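Local coordinates for protein CopN (Chlamydia pneumoniae, PDB 4NRH) that probably acts as a type III secretion gatekeeper that, in complex with its chaperone Scc3, directs the secretion of translocator proteins, at residues V259-F270 against G291-N302. Numbering follows the deposited sequence.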
loop_
_atom_site.group_PDB
_atom_site.type_symbol
_atom_site.label_atom_id
_atom_site.label_comp_id
_atom_site.label_asym_id
_atom_site.label_seq_id
_atom_site.Cartn_x
_atom_site.Cartn_y
_atom_site.Cartn_z
ATOM N N VAL A 259 -11.487 27.515 -20.597
ATOM C CA VAL A 259 -10.345 27.811 -19.734
ATOM C C VAL A 259 -10.628 27.553 -18.251
ATOM O O VAL A 259 -9.773 27.023 -17.540
ATOM C CB VAL A 259 -9.870 29.278 -19.927
ATOM C CG1 VAL A 259 -11.005 30.270 -19.689
ATOM C CG2 VAL A 259 -8.668 29.579 -19.039
ATOM N N ASP A 260 -11.822 27.907 -17.789
ATOM C CA ASP A 260 -12.195 27.674 -16.397
ATOM C C ASP A 260 -12.368 26.184 -16.121
ATOM O O ASP A 260 -12.090 25.709 -15.021
ATOM C CB ASP A 260 -13.478 28.427 -16.047
ATOM C CG ASP A 260 -13.330 29.929 -16.184
ATOM O OD1 ASP A 260 -12.646 30.538 -15.335
ATOM O OD2 ASP A 260 -13.898 30.501 -17.138
ATOM N N SER A 261 -12.828 25.453 -17.131
ATOM C CA SER A 261 -13.009 24.011 -17.019
ATOM C C SER A 261 -11.658 23.312 -16.923
ATOM O O SER A 261 -11.448 22.464 -16.055
ATOM C CB SER A 261 -13.802 23.473 -18.210
ATOM O OG SER A 261 -15.104 24.030 -18.247
ATOM N N VAL A 262 -10.752 23.667 -17.830
ATOM C CA VAL A 262 -9.411 23.100 -17.858
ATOM C C VAL A 262 -8.666 23.410 -16.561
ATOM O O VAL A 262 -8.066 22.523 -15.951
ATOM C CB VAL A 262 -8.600 23.635 -19.055
ATOM C CG1 VAL A 262 -7.146 23.201 -18.957
ATOM C CG2 VAL A 262 -9.215 23.162 -20.360
ATOM N N THR A 263 -8.714 24.674 -16.150
ATOM C CA THR A 263 -8.107 25.117 -14.898
ATOM C C THR A 263 -8.656 24.345 -13.700
ATOM O O THR A 263 -7.901 23.927 -12.821
ATOM C CB THR A 263 -8.332 26.627 -14.675
ATOM O OG1 THR A 263 -7.689 27.367 -15.720
ATOM C CG2 THR A 263 -7.770 27.067 -13.329
ATOM N N GLY A 264 -9.973 24.156 -13.676
ATOM C CA GLY A 264 -10.629 23.448 -12.591
ATOM C C GLY A 264 -10.137 22.022 -12.429
ATOM O O GLY A 264 -9.898 21.562 -11.311
ATOM N N VAL A 265 -9.987 21.322 -13.549
ATOM C CA VAL A 265 -9.502 19.946 -13.535
ATOM C C VAL A 265 -8.037 19.889 -13.107
ATOM O O VAL A 265 -7.640 19.021 -12.328
ATOM C CB VAL A 265 -9.662 19.280 -14.916
ATOM C CG1 VAL A 265 -9.014 17.903 -14.926
ATOM C CG2 VAL A 265 -11.134 19.175 -15.282
ATOM N N LEU A 266 -7.240 20.825 -13.618
ATOM C CA LEU A 266 -5.823 20.903 -13.274
ATOM C C LEU A 266 -5.627 21.129 -11.778
ATOM O O LEU A 266 -4.779 20.495 -11.151
ATOM C CB LEU A 266 -5.138 22.018 -14.064
ATOM C CG LEU A 266 -4.861 21.752 -15.544
ATOM C CD1 LEU A 266 -4.452 23.035 -16.251
ATOM C CD2 LEU A 266 -3.788 20.688 -15.698
ATOM N N ASN A 267 -6.414 22.040 -11.214
ATOM C CA ASN A 267 -6.380 22.294 -9.778
ATOM C C ASN A 267 -6.803 21.056 -8.997
ATOM O O ASN A 267 -6.288 20.783 -7.912
ATOM C CB ASN A 267 -7.281 23.475 -9.417
ATOM C CG ASN A 267 -6.670 24.809 -9.792
ATOM O OD1 ASN A 267 -5.450 24.969 -9.788
ATOM N ND2 ASN A 267 -7.518 25.776 -10.119
ATOM N N LEU A 268 -7.753 20.315 -9.558
ATOM C CA LEU A 268 -8.227 19.081 -8.949
ATOM C C LEU A 268 -7.123 18.025 -8.947
ATOM O O LEU A 268 -6.921 17.329 -7.951
ATOM C CB LEU A 268 -9.463 18.564 -9.686
ATOM C CG LEU A 268 -10.196 17.411 -9.008
ATOM C CD1 LEU A 268 -10.555 17.811 -7.590
ATOM C CD2 LEU A 268 -11.440 17.032 -9.794
ATOM N N PHE A 269 -6.421 17.907 -10.069
ATOM C CA PHE A 269 -5.292 16.988 -10.182
ATOM C C PHE A 269 -4.179 17.340 -9.201
ATOM O O PHE A 269 -3.600 16.457 -8.566
ATOM C CB PHE A 269 -4.741 16.981 -11.610
ATOM C CG PHE A 269 -5.546 16.148 -12.569
ATOM C CD1 PHE A 269 -6.601 15.372 -12.119
ATOM C CD2 PHE A 269 -5.241 16.137 -13.920
ATOM C CE1 PHE A 269 -7.339 14.603 -12.999
ATOM C CE2 PHE A 269 -5.976 15.371 -14.805
ATOM C CZ PHE A 269 -7.027 14.602 -14.344
ATOM N N PHE A 270 -3.879 18.630 -9.089
ATOM C CA PHE A 270 -2.824 19.099 -8.199
ATOM C C PHE A 270 -3.184 18.829 -6.742
ATOM O O PHE A 270 -2.341 18.402 -5.953
ATOM C CB PHE A 270 -2.559 20.594 -8.408
ATOM C CG PHE A 270 -1.325 21.093 -7.710
ATOM C CD1 PHE A 270 -1.389 21.557 -6.405
ATOM C CD2 PHE A 270 -0.098 21.087 -8.353
ATOM C CE1 PHE A 270 -0.255 22.010 -5.759
ATOM C CE2 PHE A 270 1.039 21.539 -7.713
ATOM C CZ PHE A 270 0.960 22.001 -6.414
ATOM N N GLY A 291 3.841 17.537 -9.994
ATOM C CA GLY A 291 3.334 18.737 -9.356
ATOM C C GLY A 291 3.784 19.976 -10.105
ATOM O O GLY A 291 2.997 20.893 -10.342
ATOM N N ALA A 292 5.063 19.997 -10.466
ATOM C CA ALA A 292 5.640 21.094 -11.233
ATOM C C ALA A 292 4.950 21.270 -12.583
ATOM O O ALA A 292 4.631 22.389 -12.984
ATOM C CB ALA A 292 7.131 20.866 -11.432
ATOM N N MET A 293 4.726 20.161 -13.280
ATOM C CA MET A 293 4.154 20.204 -14.622
ATOM C C MET A 293 2.695 20.653 -14.610
ATOM O O MET A 293 2.250 21.354 -15.518
ATOM C CB MET A 293 4.275 18.837 -15.299
ATOM C CG MET A 293 5.710 18.407 -15.573
ATOM S SD MET A 293 6.674 19.665 -16.436
ATOM C CE MET A 293 7.795 20.193 -15.141
ATOM N N ILE A 294 1.952 20.248 -13.583
ATOM C CA ILE A 294 0.576 20.702 -13.419
ATOM C C ILE A 294 0.560 22.200 -13.135
ATOM O O ILE A 294 -0.260 22.938 -13.683
ATOM C CB ILE A 294 -0.150 19.946 -12.287
ATOM C CG1 ILE A 294 -0.294 18.465 -12.643
ATOM C CG2 ILE A 294 -1.523 20.548 -12.028
ATOM C CD1 ILE A 294 -0.838 17.618 -11.518
ATOM N N ALA A 295 1.478 22.640 -12.279
ATOM C CA ALA A 295 1.644 24.059 -11.982
ATOM C C ALA A 295 1.990 24.840 -13.246
ATOM O O ALA A 295 1.479 25.937 -13.471
ATOM C CB ALA A 295 2.716 24.258 -10.922
ATOM N N ASN A 296 2.864 24.264 -14.067
ATOM C CA ASN A 296 3.248 24.877 -15.333
ATOM C C ASN A 296 2.082 24.919 -16.313
ATOM O O ASN A 296 1.908 25.895 -17.043
ATOM C CB ASN A 296 4.426 24.125 -15.958
ATOM C CG ASN A 296 5.722 24.346 -15.206
ATOM O OD1 ASN A 296 5.752 25.032 -14.183
ATOM N ND2 ASN A 296 6.805 23.769 -15.713
ATOM N N ALA A 297 1.289 23.852 -16.326
ATOM C CA ALA A 297 0.127 23.767 -17.202
ATOM C C ALA A 297 -0.906 24.829 -16.848
ATOM O O ALA A 297 -1.500 25.447 -17.730
ATOM C CB ALA A 297 -0.492 22.378 -17.128
ATOM N N LEU A 298 -1.109 25.040 -15.551
ATOM C CA LEU A 298 -2.013 26.079 -15.062
ATOM C C LEU A 298 -1.612 27.468 -15.551
ATOM O O LEU A 298 -2.461 28.262 -15.954
ATOM C CB LEU A 298 -2.062 26.062 -13.534
ATOM C CG LEU A 298 -2.961 25.010 -12.889
ATOM C CD1 LEU A 298 -2.634 24.864 -11.414
ATOM C CD2 LEU A 298 -4.422 25.385 -13.079
ATOM N N ASP A 299 -0.316 27.752 -15.508
ATOM C CA ASP A 299 0.206 29.044 -15.938
ATOM C C ASP A 299 0.022 29.254 -17.439
ATOM O O ASP A 299 -0.392 30.328 -17.877
ATOM C CB ASP A 299 1.684 29.172 -15.565
ATOM C CG ASP A 299 1.903 29.216 -14.064
ATOM O OD1 ASP A 299 0.976 29.635 -13.338
ATOM O OD2 ASP A 299 3.002 28.832 -13.610
ATOM N N ALA A 300 0.340 28.226 -18.219
ATOM C CA ALA A 300 0.204 28.276 -19.672
ATOM C C ALA A 300 -1.244 28.497 -20.103
ATOM O O ALA A 300 -1.513 29.223 -21.060
ATOM C CB ALA A 300 0.751 27.000 -20.296
ATOM N N VAL A 301 -2.169 27.863 -19.389
ATOM C CA VAL A 301 -3.589 27.918 -19.727
ATOM C C VAL A 301 -4.207 29.293 -19.466
ATOM O O VAL A 301 -5.017 29.777 -20.259
ATOM C CB VAL A 301 -4.383 26.838 -18.947
ATOM C CG1 VAL A 301 -5.879 27.118 -18.985
ATOM C CG2 VAL A 301 -4.085 25.456 -19.505
ATOM N N ASN A 302 -3.796 29.940 -18.380
ATOM C CA ASN A 302 -4.410 31.203 -17.982
ATOM C C ASN A 302 -3.827 32.414 -18.703
ATOM O O ASN A 302 -2.704 32.378 -19.207
ATOM C CB ASN A 302 -4.280 31.397 -16.470
ATOM C CG ASN A 302 -5.233 30.516 -15.685
ATOM O OD1 ASN A 302 -6.430 30.796 -15.603
ATOM N ND2 ASN A 302 -4.707 29.444 -15.105
#
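Leu266 is a knob in a hole formed by Ile294, Ala297, Leu298 and Val301. Leu266 and Leu298 lie alongside each other, pointing opposite ways, and Leu266 CB meets Leu298 CD2 at 3.6 Å. The Leu266 methyl CD2 rests on Ala297 CB (4.0 Å). Val301 returns the fit as a knob among Val259, Val262, Thr263 and Leu266. Its CG1 is anti to the backbone N (chi1 164°) and lies 3.7 Å from Val259 CG2, while its CG2 turns to Val262 CG1. Toward Phe270, Ile294 takes over the packing. Its CG2 packs on Phe270 CB at 3.8 Å, and its CD1 reaches Phe269 CB.

The two helices run antiparallel, crossing at -162° with axes 9.7 Å apart. They form a helical hairpin in the third helical domain of this YopN/LcrE-type protein. Val265 of helix 259-272 touches helices 179-215 and 244-255 instead. Phe270 also packs on Leu46 of the SycD-type chaperone chain, which places this end of the hairpin at the chaperone interface.

No hydrogen bond joins the two segments. Gly291 O lies at the edge of the Phe270 ring, in its plane, 3.3 Å from Phe270 CE2. Asn267 OD1 lies against both Leu298 methyls. Thr263 OG1 donates a hydrogen bond to Val259 O (2.8 Å), on the opposite face of that carbonyl from Thr263 N. Asn302, the first residue past the helix, likewise turns ND2 back to donate a hydrogen bond to Leu298 O (2.7 Å), although this residue is poorly ordered.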